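Local structure of adhesin (Streptococcus sanguinis SK1 = NCTC 7863, 6VT2) at residues I124-Q127 with T128-Y131; F207-G211 with R212-F216; Q342-T346 with S347-A351; P383-P387 with A388-R392. The protein binds sialylated glycans through two tandem Siglec-like modules of a serine-rich repeat adhesin, and so probably attaches the bacterium to host sialoglycoconjugates. All blocks are in the same frame, centred on the assembly; numbering follows the deposited sequence.

Contact 1 (I124-Q127 with T128-Y131). With CA (calcium ion), chain I.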
loop_
_atom_site.group_PDB
_atom_site.type_symbol
_atom_site.label_atom_id
_atom_site.label_comp_id
_atom_site.label_asym_id
_atom_site.label_seq_id
_atom_site.Cartn_x
_atom_site.Cartn_y
_atom_site.Cartn_z
ATOM N N ILE A 124 17.782 -8.582 35.844
ATOM C CA ILE A 124 16.641 -9.169 35.164
ATOM C C ILE A 124 15.514 -8.154 35.030
ATOM O O ILE A 124 15.041 -7.628 36.034
ATOM C CB ILE A 124 16.143 -10.424 35.878
ATOM C CG1 ILE A 124 17.324 -11.386 36.184
ATOM C CG2 ILE A 124 14.995 -11.007 35.150
ATOM C CD1 ILE A 124 18.142 -11.687 34.998
ATOM N N ARG A 125 15.112 -7.847 33.797
ATOM C CA ARG A 125 14.128 -6.811 33.518
ATOM C C ARG A 125 12.962 -7.413 32.766
ATOM O O ARG A 125 13.087 -8.452 32.092
ATOM C CB ARG A 125 14.766 -5.664 32.721
ATOM C CG ARG A 125 15.921 -5.060 33.478
ATOM C CD ARG A 125 15.578 -4.692 34.874
ATOM N NE ARG A 125 14.556 -3.655 34.900
ATOM C CZ ARG A 125 14.156 -3.078 36.020
ATOM N NH1 ARG A 125 14.628 -3.496 37.206
ATOM N NH2 ARG A 125 13.293 -2.087 35.969
ATOM N N PRO A 126 11.815 -6.772 32.831
ATOM C CA PRO A 126 10.664 -7.274 32.080
ATOM C C PRO A 126 10.804 -6.984 30.599
ATOM O O PRO A 126 11.452 -6.024 30.183
ATOM C CB PRO A 126 9.480 -6.526 32.703
ATOM C CG PRO A 126 10.100 -5.150 33.000
ATOM C CD PRO A 126 11.552 -5.515 33.531
ATOM N N GLN A 127 10.142 -7.818 29.796
ATOM C CA GLN A 127 10.232 -7.642 28.351
ATOM C C GLN A 127 9.745 -6.278 27.879
ATOM O O GLN A 127 10.272 -5.728 26.903
ATOM C CB GLN A 127 9.456 -8.736 27.634
ATOM C CG GLN A 127 10.198 -10.061 27.790
ATOM C CD GLN A 127 9.709 -11.165 26.919
ATOM O OE1 GLN A 127 9.040 -10.912 25.948
ATOM N NE2 GLN A 127 10.039 -12.412 27.270
ATOM N N THR A 128 8.801 -5.694 28.579
ATOM C CA THR A 128 8.296 -4.407 28.144
ATOM C C THR A 128 9.354 -3.327 28.154
ATOM O O THR A 128 9.207 -2.338 27.423
ATOM C CB THR A 128 7.101 -3.955 28.960
ATOM O OG1 THR A 128 6.512 -2.827 28.252
ATOM C CG2 THR A 128 7.458 -3.584 30.350
ATOM N N GLU A 129 10.449 -3.507 28.892
ATOM C CA GLU A 129 11.499 -2.499 28.822
ATOM C C GLU A 129 12.317 -2.611 27.551
ATOM O O GLU A 129 13.001 -1.658 27.161
ATOM C CB GLU A 129 12.387 -2.607 30.058
ATOM C CG GLU A 129 11.675 -2.075 31.262
ATOM C CD GLU A 129 12.550 -2.042 32.481
ATOM O OE1 GLU A 129 13.699 -2.529 32.416
ATOM O OE2 GLU A 129 12.085 -1.534 33.497
ATOM N N LYS A 130 12.303 -3.763 26.916
ATOM C CA LYS A 130 12.985 -3.941 25.649
ATOM C C LYS A 130 12.171 -3.411 24.476
ATOM O O LYS A 130 12.735 -2.895 23.524
ATOM C CB LYS A 130 13.322 -5.432 25.499
ATOM C CG LYS A 130 13.888 -5.801 24.219
ATOM C CD LYS A 130 14.278 -7.274 24.247
ATOM C CE LYS A 130 15.026 -7.626 22.943
ATOM N NZ LYS A 130 15.008 -9.096 22.697
ATOM N N TYR A 131 10.851 -3.495 24.527
ATOM C CA TYR A 131 9.996 -3.235 23.378
ATOM C C TYR A 131 9.219 -1.938 23.577
ATOM O O TYR A 131 8.654 -1.679 24.650
ATOM C CB TYR A 131 9.063 -4.429 23.167
ATOM C CG TYR A 131 9.788 -5.716 22.977
ATOM C CD1 TYR A 131 10.538 -5.948 21.817
ATOM C CD2 TYR A 131 9.770 -6.694 23.951
ATOM C CE1 TYR A 131 11.243 -7.136 21.639
ATOM C CE2 TYR A 131 10.478 -7.888 23.786
ATOM C CZ TYR A 131 11.181 -8.106 22.596
ATOM O OH TYR A 131 11.894 -9.275 22.439
HETATM CA CA CA I . 7.541 -1.006 26.663
HETATM O O HOH W 1 7.625 0.175 28.682
HETATM O O HOH W 2 7.141 1.218 25.708
HETATM O O HOH W 3 9.550 0.213 26.666
#
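The backbone oxygen O of Q127 takes a hydrogen bond from N of K130 at 2.8 Å and a weak one from N of Y131. One step earlier, O of P126 accepts from N of E129 at 3.0 Å. These bonds curl T128-K130 into a short helix-like turn at the end of strand 119-125. R125 grips E129 side-on: NE of R125 meets OE1 of E129 at 2.9 Å, and NH2 meets OE2 at 2.8 Å. Both bonds are nearly straight. The guanidinium and carboxylate planes are 29° apart, and both oxygens are met on their syn sides. R125 is bent at chi2 and chi3, which brings its head round to the glutamate, whereas E129 is extended beyond CG. The pyrrolidine ring of P126 lies against the same glutamate, with CD of P126 3.8 Å from CD of E129. The polar end of Q127 is held elsewhere, its NE2 bonding to O of R18. K130 lays its aliphatic chain over one face of the Y131 ring, and its NZ pairs with E20. In T128, OG1 is anti to the backbone N (chi1 -168°). This torsion sets it on the same side as the residue's own O, and both reach the one calcium, O at 2.3 Å and OG1 at 2.6 Å. OG1 also bonds to O of T189. O of Y131, both carboxylate oxygens of D190 and three waters complete the shell. The turn supplies two of the three residues of a calcium site at the junction of a Siglec-like module with the Rib-like module that follows.

Contact 2 (F207-G211 with R212-F216)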
loop_
_atom_site.group_PDB
_atom_site.type_symbol
_atom_site.label_atom_id
_atom_site.label_comp_id
_atom_site.label_asym_id
_atom_site.label_seq_id
_atom_site.Cartn_x
_atom_site.Cartn_y
_atom_site.Cartn_z
ATOM N N PHE A 207 -16.990 11.686 -3.717
ATOM C CA PHE A 207 -17.062 11.338 -5.148
ATOM C C PHE A 207 -16.147 12.307 -5.862
ATOM O O PHE A 207 -16.469 13.497 -6.022
ATOM C CB PHE A 207 -18.497 11.385 -5.651
ATOM C CG PHE A 207 -18.632 11.177 -7.138
ATOM C CD1 PHE A 207 -17.842 10.278 -7.804
ATOM C CD2 PHE A 207 -19.580 11.885 -7.836
ATOM C CE1 PHE A 207 -17.997 10.084 -9.146
ATOM C CE2 PHE A 207 -19.711 11.717 -9.223
ATOM C CZ PHE A 207 -18.937 10.819 -9.850
ATOM N N VAL A 208 -14.988 11.806 -6.270
ATOM C CA VAL A 208 -13.988 12.672 -6.879
ATOM C C VAL A 208 -14.494 13.329 -8.166
ATOM O O VAL A 208 -14.127 14.464 -8.491
ATOM C CB VAL A 208 -12.728 11.839 -7.135
ATOM C CG1 VAL A 208 -11.712 12.674 -7.872
ATOM C CG2 VAL A 208 -12.171 11.286 -5.876
ATOM N N ASP A 209 -15.313 12.630 -8.940
ATOM C CA ASP A 209 -15.738 13.106 -10.246
ATOM C C ASP A 209 -17.078 13.839 -10.208
ATOM O O ASP A 209 -17.761 13.953 -11.227
ATOM C CB ASP A 209 -15.729 11.897 -11.190
ATOM C CG ASP A 209 -14.340 11.333 -11.369
ATOM O OD1 ASP A 209 -13.474 12.059 -11.914
ATOM O OD2 ASP A 209 -14.051 10.208 -10.890
ATOM N N GLU A 210 -17.468 14.357 -9.043
ATOM C CA GLU A 210 -18.692 15.119 -8.950
ATOM C C GLU A 210 -18.699 16.217 -9.980
ATOM O O GLU A 210 -17.715 16.945 -10.109
ATOM C CB GLU A 210 -18.811 15.705 -7.542
ATOM C CG GLU A 210 -20.057 16.497 -7.403
ATOM C CD GLU A 210 -20.221 17.143 -6.009
ATOM O OE1 GLU A 210 -19.321 16.971 -5.149
ATOM O OE2 GLU A 210 -21.259 17.768 -5.821
ATOM N N GLY A 211 -19.801 16.300 -10.731
ATOM C CA GLY A 211 -19.977 17.323 -11.747
ATOM C C GLY A 211 -19.389 16.989 -13.095
ATOM O O GLY A 211 -19.497 17.803 -14.014
ATOM N N ARG A 212 -18.704 15.860 -13.225
ATOM C CA ARG A 212 -18.027 15.545 -14.455
ATOM C C ARG A 212 -19.019 15.117 -15.530
ATOM O O ARG A 212 -19.948 14.346 -15.289
ATOM C CB ARG A 212 -17.035 14.410 -14.222
ATOM C CG ARG A 212 -16.209 14.029 -15.407
ATOM C CD ARG A 212 -14.947 13.354 -14.927
ATOM N NE ARG A 212 -14.179 12.865 -16.048
ATOM C CZ ARG A 212 -13.225 11.972 -15.961
ATOM N NH1 ARG A 212 -12.896 11.492 -14.766
ATOM N NH2 ARG A 212 -12.606 11.564 -17.054
ATOM N N ASP A 213 -18.734 15.534 -16.753
ATOM C CA ASP A 213 -19.476 15.097 -17.912
ATOM C C ASP A 213 -18.604 14.109 -18.657
ATOM O O ASP A 213 -17.504 14.446 -19.096
ATOM C CB ASP A 213 -19.803 16.268 -18.823
ATOM C CG ASP A 213 -20.967 17.068 -18.337
ATOM O OD1 ASP A 213 -21.612 16.661 -17.340
ATOM O OD2 ASP A 213 -21.230 18.114 -18.955
ATOM N N TYR A 214 -19.068 12.897 -18.772
ATOM C CA TYR A 214 -18.387 11.875 -19.549
ATOM C C TYR A 214 -18.983 11.796 -20.922
ATOM O O TYR A 214 -20.189 11.599 -21.055
ATOM C CB TYR A 214 -18.492 10.545 -18.828
ATOM C CG TYR A 214 -17.818 10.472 -17.506
ATOM C CD1 TYR A 214 -16.523 10.016 -17.384
ATOM C CD2 TYR A 214 -18.530 10.774 -16.342
ATOM C CE1 TYR A 214 -15.968 9.877 -16.106
ATOM C CE2 TYR A 214 -17.943 10.643 -15.085
ATOM C CZ TYR A 214 -16.667 10.243 -15.002
ATOM O OH TYR A 214 -16.078 10.087 -13.769
ATOM N N ILE A 215 -18.151 12.003 -21.927
ATOM C CA ILE A 215 -18.640 12.077 -23.280
ATOM C C ILE A 215 -18.684 10.678 -23.830
ATOM O O ILE A 215 -17.682 9.961 -23.764
ATOM C CB ILE A 215 -17.733 12.930 -24.141
ATOM C CG1 ILE A 215 -17.796 14.358 -23.704
ATOM C CG2 ILE A 215 -18.231 12.869 -25.579
ATOM C CD1 ILE A 215 -16.635 15.202 -24.337
ATOM N N PHE A 216 -19.827 10.314 -24.414
ATOM C CA PHE A 216 -19.984 9.053 -25.106
ATOM C C PHE A 216 -20.367 9.397 -26.522
ATOM O O PHE A 216 -21.364 10.066 -26.753
ATOM C CB PHE A 216 -21.042 8.163 -24.452
ATOM C CG PHE A 216 -20.531 7.423 -23.278
ATOM C CD1 PHE A 216 -20.134 8.045 -22.097
ATOM C CD2 PHE A 216 -20.472 6.044 -23.340
ATOM C CE1 PHE A 216 -19.661 7.270 -21.031
ATOM C CE2 PHE A 216 -19.932 5.320 -22.311
ATOM C CZ PHE A 216 -19.581 5.933 -21.164
HETATM O O HOH W 4 -21.577 18.433 -15.341
#
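Two overlapping beta turns shape the chain from F207 to R212. The first, F207 to E210, is type I; the second, D209 to R212, is type II. N of R212 donates to O of D209 at 2.9 Å and closes the second turn. G211 takes the positive phi (85°) that this turn calls for at its third position. The chain then runs on into strand 213-217. The side chains of D209 and R212 lie alongside each other and point the same way. NH1 of R212 bonds to OD1 of D209 at 3.0 Å, forming a salt bridge. The oxygen sits in the guanidinium plane, but the nitrogen approaches from well above the carboxylate plane. The two flat groups are turned 56° apart, and a single nitrogen makes the link. R212 is extended from CG to NE. Its guanidinium faces CE1 at the rim of the Y214 ring, and CG of R212 lies over the rim of the same ring face. The tyrosine crosses D209 at about a right angle, and its OH lies 3.2 Å from CB of D209. Water 4 donates to O of G211 at 2.5 Å and to OD1 of D213 at 2.7 Å. Other polar ends have partners in the adjoining strands. OD2 of D209 bonds to ND1 of H227, and OH of Y214 to O of E225, both on strand 222-229. D213 pairs with R317 on strand 314-321. The turns therefore carry the chain from edge strand 206-207 of one sheet to edge strand 213-217 of the other, within the second Siglec-like module.

Contact 3 (Q342-T346 with S347-A351)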
loop_
_atom_site.group_PDB
_atom_site.type_symbol
_atom_site.label_atom_id
_atom_site.label_comp_id
_atom_site.label_asym_id
_atom_site.label_seq_id
_atom_site.Cartn_x
_atom_site.Cartn_y
_atom_site.Cartn_z
ATOM N N GLN A 342 -19.173 22.698 -62.405
ATOM C CA GLN A 342 -20.532 22.776 -61.874
ATOM C C GLN A 342 -21.279 21.457 -61.987
ATOM O O GLN A 342 -22.339 21.299 -61.389
ATOM C CB GLN A 342 -21.334 23.875 -62.586
ATOM C CG GLN A 342 -20.982 25.296 -62.098
ATOM C CD GLN A 342 -22.053 26.317 -62.488
ATOM O OE1 GLN A 342 -22.970 26.016 -63.271
ATOM N NE2 GLN A 342 -21.949 27.525 -61.940
ATOM N N GLN A 343 -20.747 20.497 -62.727
ATOM C CA GLN A 343 -21.418 19.218 -62.865
ATOM C C GLN A 343 -20.354 18.183 -63.164
ATOM O O GLN A 343 -19.932 18.001 -64.321
ATOM C CB GLN A 343 -22.479 19.238 -63.952
ATOM C CG GLN A 343 -23.181 17.918 -64.135
ATOM C CD GLN A 343 -23.938 17.521 -62.864
ATOM O OE1 GLN A 343 -24.953 18.132 -62.544
ATOM N NE2 GLN A 343 -23.429 16.527 -62.136
ATOM N N LEU A 344 -19.958 17.447 -62.148
ATOM C CA LEU A 344 -18.984 16.396 -62.347
ATOM C C LEU A 344 -19.667 15.226 -63.025
ATOM O O LEU A 344 -20.788 15.015 -62.824
ATOM C CB LEU A 344 -18.471 15.941 -60.988
ATOM C CG LEU A 344 -17.195 16.647 -60.546
ATOM C CD1 LEU A 344 -17.452 18.119 -60.367
ATOM C CD2 LEU A 344 -16.672 16.007 -59.267
ATOM N N SER A 345 -18.891 14.482 -63.745
ATOM C CA SER A 345 -19.310 13.228 -64.316
ATOM C C SER A 345 -19.231 12.144 -63.254
ATOM O O SER A 345 -18.520 12.260 -62.251
ATOM C CB SER A 345 -18.444 12.855 -65.496
ATOM O OG SER A 345 -17.114 12.685 -65.092
ATOM N N THR A 346 -19.861 11.026 -63.553
ATOM C CA THR A 346 -19.740 9.869 -62.685
ATOM C C THR A 346 -18.288 9.443 -62.522
ATOM O O THR A 346 -17.829 9.177 -61.393
ATOM C CB THR A 346 -20.618 8.746 -63.256
ATOM O OG1 THR A 346 -21.962 9.194 -63.280
ATOM C CG2 THR A 346 -20.529 7.504 -62.389
ATOM N N SER A 347 -17.511 9.442 -63.611
ATOM C CA SER A 347 -16.130 9.021 -63.443
ATOM C C SER A 347 -15.353 10.001 -62.558
ATOM O O SER A 347 -14.472 9.580 -61.791
ATOM C CB SER A 347 -15.436 8.844 -64.797
ATOM O OG SER A 347 -15.432 10.046 -65.509
ATOM N N GLU A 348 -15.630 11.301 -62.678
ATOM C CA GLU A 348 -14.921 12.243 -61.837
ATOM C C GLU A 348 -15.287 12.056 -60.374
ATOM O O GLU A 348 -14.421 12.111 -59.503
ATOM C CB GLU A 348 -15.213 13.651 -62.317
ATOM C CG GLU A 348 -14.482 14.024 -63.650
ATOM C CD GLU A 348 -15.180 15.160 -64.397
ATOM O OE1 GLU A 348 -14.613 15.619 -65.434
ATOM O OE2 GLU A 348 -16.230 15.675 -63.939
ATOM N N LYS A 349 -16.566 11.824 -60.105
ATOM C CA LYS A 349 -17.008 11.561 -58.739
ATOM C C LYS A 349 -16.353 10.309 -58.200
ATOM O O LYS A 349 -15.914 10.282 -57.051
ATOM C CB LYS A 349 -18.518 11.425 -58.707
ATOM C CG LYS A 349 -19.261 12.680 -58.913
ATOM C CD LYS A 349 -20.807 12.470 -58.963
ATOM C CE LYS A 349 -21.513 13.764 -59.056
ATOM N NZ LYS A 349 -22.956 13.537 -59.151
ATOM N N THR A 350 -16.314 9.253 -58.989
ATOM C CA THR A 350 -15.655 8.025 -58.561
ATOM C C THR A 350 -14.198 8.244 -58.231
ATOM O O THR A 350 -13.704 7.732 -57.214
ATOM C CB THR A 350 -15.810 6.978 -59.661
ATOM O OG1 THR A 350 -17.214 6.792 -59.870
ATOM C CG2 THR A 350 -15.222 5.691 -59.229
ATOM N N ALA A 351 -13.489 9.013 -59.056
ATOM C CA ALA A 351 -12.085 9.233 -58.796
ATOM C C ALA A 351 -11.888 10.008 -57.510
ATOM O O ALA A 351 -10.930 9.744 -56.771
ATOM C CB ALA A 351 -11.450 10.014 -59.949
HETATM O O HOH W 5 -17.224 17.542 -65.416
HETATM O O HOH W 6 -22.920 12.671 -62.423
HETATM O O HOH W 7 -15.929 13.081 -67.305
#
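The loop Q342-S345 leads straight into helix 346-360, with S345 at the N-cap and N of K349 donating to O of S345 at 2.9 Å. Two reciprocal bonds tie the cap to the first turn. N of E348 donates to OG of S345 at 3.2 Å. In return, N of S345 donates to OE2 of E348 at 2.9 Å, almost straight at 168° and from above the carboxylate plane. This is a capping box, here at the start of the helix of the second Rib-like module. The serine hydroxyl lies between its own backbone N and carbonyl carbon (chi1 62°), a position that turns OG toward N of E348. E348 is extended beyond CG and reaches back to the loop. Its OE2 also lies 3.3 Å from CA of L344, while its OE1 accepts from N of L339. The helix end would tend to stabilise the negative charge of this glutamate. L344 packs its CB against CG of K349 at 3.9 Å. The extended lysine chain runs on past O of L344, and its NZ bonds to OD1 of N374. NE2 of Q343 donates both to O of L344 and to that same asparagine oxygen. Further along, O of T346 accepts twice from one residue: N of T350 at 2.8 Å, close to the carbonyl axis, and OG1 of T350 at 2.9 Å, from above the carbonyl plane.

Contact 4 (P383-P387 with A388-R392)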
loop_
_atom_site.group_PDB
_atom_site.type_symbol
_atom_site.label_atom_id
_atom_site.label_comp_id
_atom_site.label_asym_id
_atom_site.label_seq_id
_atom_site.Cartn_x
_atom_site.Cartn_y
_atom_site.Cartn_z
ATOM N N PRO A 383 -21.352 6.738 -39.154
ATOM C CA PRO A 383 -22.375 5.697 -39.016
ATOM C C PRO A 383 -23.417 5.958 -37.926
ATOM O O PRO A 383 -24.370 5.192 -37.827
ATOM C CB PRO A 383 -21.541 4.438 -38.756
ATOM C CG PRO A 383 -20.240 4.872 -38.404
ATOM C CD PRO A 383 -20.003 6.199 -39.067
ATOM N N ASP A 384 -23.265 7.005 -37.128
ATOM C CA ASP A 384 -24.273 7.398 -36.169
ATOM C C ASP A 384 -25.208 8.448 -36.760
ATOM O O ASP A 384 -26.084 8.960 -36.064
ATOM C CB ASP A 384 -23.660 7.940 -34.878
ATOM C CG ASP A 384 -22.770 9.141 -35.071
ATOM O OD1 ASP A 384 -22.182 9.291 -36.151
ATOM O OD2 ASP A 384 -22.611 9.931 -34.140
ATOM N N ASP A 385 -25.042 8.792 -38.039
ATOM C CA ASP A 385 -25.903 9.791 -38.633
ATOM C C ASP A 385 -27.352 9.342 -38.595
ATOM O O ASP A 385 -27.668 8.242 -39.012
ATOM C CB ASP A 385 -25.471 10.042 -40.078
ATOM C CG ASP A 385 -26.257 11.123 -40.772
ATOM O OD1 ASP A 385 -26.028 12.304 -40.492
ATOM O OD2 ASP A 385 -27.098 10.772 -41.612
ATOM N N THR A 386 -28.230 10.219 -38.130
ATOM C CA THR A 386 -29.657 9.977 -38.155
ATOM C C THR A 386 -30.332 11.321 -38.482
ATOM O O THR A 386 -29.779 12.360 -38.174
ATOM C CB THR A 386 -30.226 9.493 -36.817
ATOM O OG1 THR A 386 -30.064 10.512 -35.851
ATOM C CG2 THR A 386 -29.621 8.145 -36.376
ATOM N N PRO A 387 -31.568 11.283 -38.929
ATOM C CA PRO A 387 -32.240 12.585 -39.165
ATOM C C PRO A 387 -32.317 13.491 -37.952
ATOM O O PRO A 387 -32.142 14.714 -38.111
ATOM C CB PRO A 387 -33.620 12.178 -39.661
ATOM C CG PRO A 387 -33.426 10.889 -40.221
ATOM C CD PRO A 387 -32.384 10.169 -39.340
ATOM N N ALA A 388 -32.475 12.930 -36.737
ATOM C CA ALA A 388 -32.554 13.711 -35.521
ATOM C C ALA A 388 -31.202 14.167 -35.014
ATOM O O ALA A 388 -31.154 15.032 -34.130
ATOM C CB ALA A 388 -33.304 12.922 -34.429
ATOM N N SER A 389 -30.112 13.596 -35.540
ATOM C CA SER A 389 -28.777 13.892 -34.994
ATOM C C SER A 389 -27.781 13.598 -36.114
ATOM O O SER A 389 -27.172 12.523 -36.264
ATOM C CB SER A 389 -28.509 13.063 -33.740
ATOM O OG SER A 389 -27.409 13.595 -33.036
ATOM N N ARG A 390 -27.669 14.547 -37.028
ATOM C CA ARG A 390 -26.840 14.342 -38.198
ATOM C C ARG A 390 -25.384 14.339 -37.781
ATOM O O ARG A 390 -24.974 15.081 -36.887
ATOM C CB ARG A 390 -27.105 15.445 -39.220
ATOM C CG ARG A 390 -28.407 15.224 -39.970
ATOM C CD ARG A 390 -28.855 16.575 -40.581
ATOM N NE ARG A 390 -27.920 17.088 -41.576
ATOM C CZ ARG A 390 -27.934 16.735 -42.856
ATOM N NH1 ARG A 390 -27.059 17.263 -43.682
ATOM N NH2 ARG A 390 -28.779 15.807 -43.287
ATOM N N SER A 391 -24.605 13.465 -38.381
ATOM C CA SER A 391 -23.220 13.277 -38.020
ATOM C C SER A 391 -22.431 13.196 -39.309
ATOM O O SER A 391 -22.302 12.116 -39.904
ATOM C CB SER A 391 -23.066 12.020 -37.184
ATOM O OG SER A 391 -21.753 11.915 -36.707
ATOM N N ARG A 392 -21.871 14.339 -39.690
ATOM C CA ARG A 392 -21.353 14.494 -41.044
ATOM C C ARG A 392 -20.200 15.474 -41.028
ATOM O O ARG A 392 -20.029 16.254 -40.078
ATOM C CB ARG A 392 -22.445 14.994 -41.996
ATOM C CG ARG A 392 -23.584 14.051 -42.126
ATOM C CD ARG A 392 -24.634 14.572 -43.150
ATOM N NE ARG A 392 -25.703 13.630 -43.114
ATOM C CZ ARG A 392 -26.447 13.267 -44.137
ATOM N NH1 ARG A 392 -26.255 13.844 -45.333
ATOM N NH2 ARG A 392 -27.345 12.338 -43.975
#
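D385 and R392 meet in a side-on salt bridge. NE of R392 donates to OD1 of D385 at 3.0 Å, and NH2 of R392 to OD2 at 2.8 Å. The first bond is nearly straight, at 172°, yet it reaches OD1 from above the carboxylate plane, and the two flat groups are 52° apart. OD1 has a second donor, N of S391 at 2.8 Å, met by the anti lone pair of OD1. CG of D385 is anti to the backbone N (chi1 -177°), which carries the carboxylate across to the returning chain. Next to it, OG of S391 donates to OD1 of D384 at 2.7 Å. OD2 of D384 accepts from N of Q323. A type I turn, T386 to S389, reverses the backbone. N of S389 donates to O of T386 at 2.9 Å, and N of T386 returns a bond to O of S389 at 3.1 Å. OG of S389 is held outside the turn, by N322 and A291. The R390 guanidinium lies against a face of that of R392, with NH2 of R390 over its centre. The loop thus joins strands 378-381 and 392-395 and rests against the end of the preceding Siglec-like module. With three donors and a nearby second arginine, D385 probably stays ionised, and its negative charge would probably offset part of the charge repulsion between the two guanidinium groups.

How the contacts relate
All four contacts are local turns or caps along an elongated chain, and none touches another. Contact 1 lies on the opposite side of the chain's centre from the rest; its centre is 56 Å from contact 2's and 97 Å from contact 3's. Contact 4 lies near the calcium site of the second Rib-like module, S391 about 7 Å from the ion. Contacts 3 and 4 share this module, their centres 25 Å apart. Contact 2 is in the preceding Siglec-like module, its nearest atoms about 7 Å from contact 4. R125 is about 11 Å from the sialic acid of the first Siglec-like module and D213 about 9 Å from that of the second.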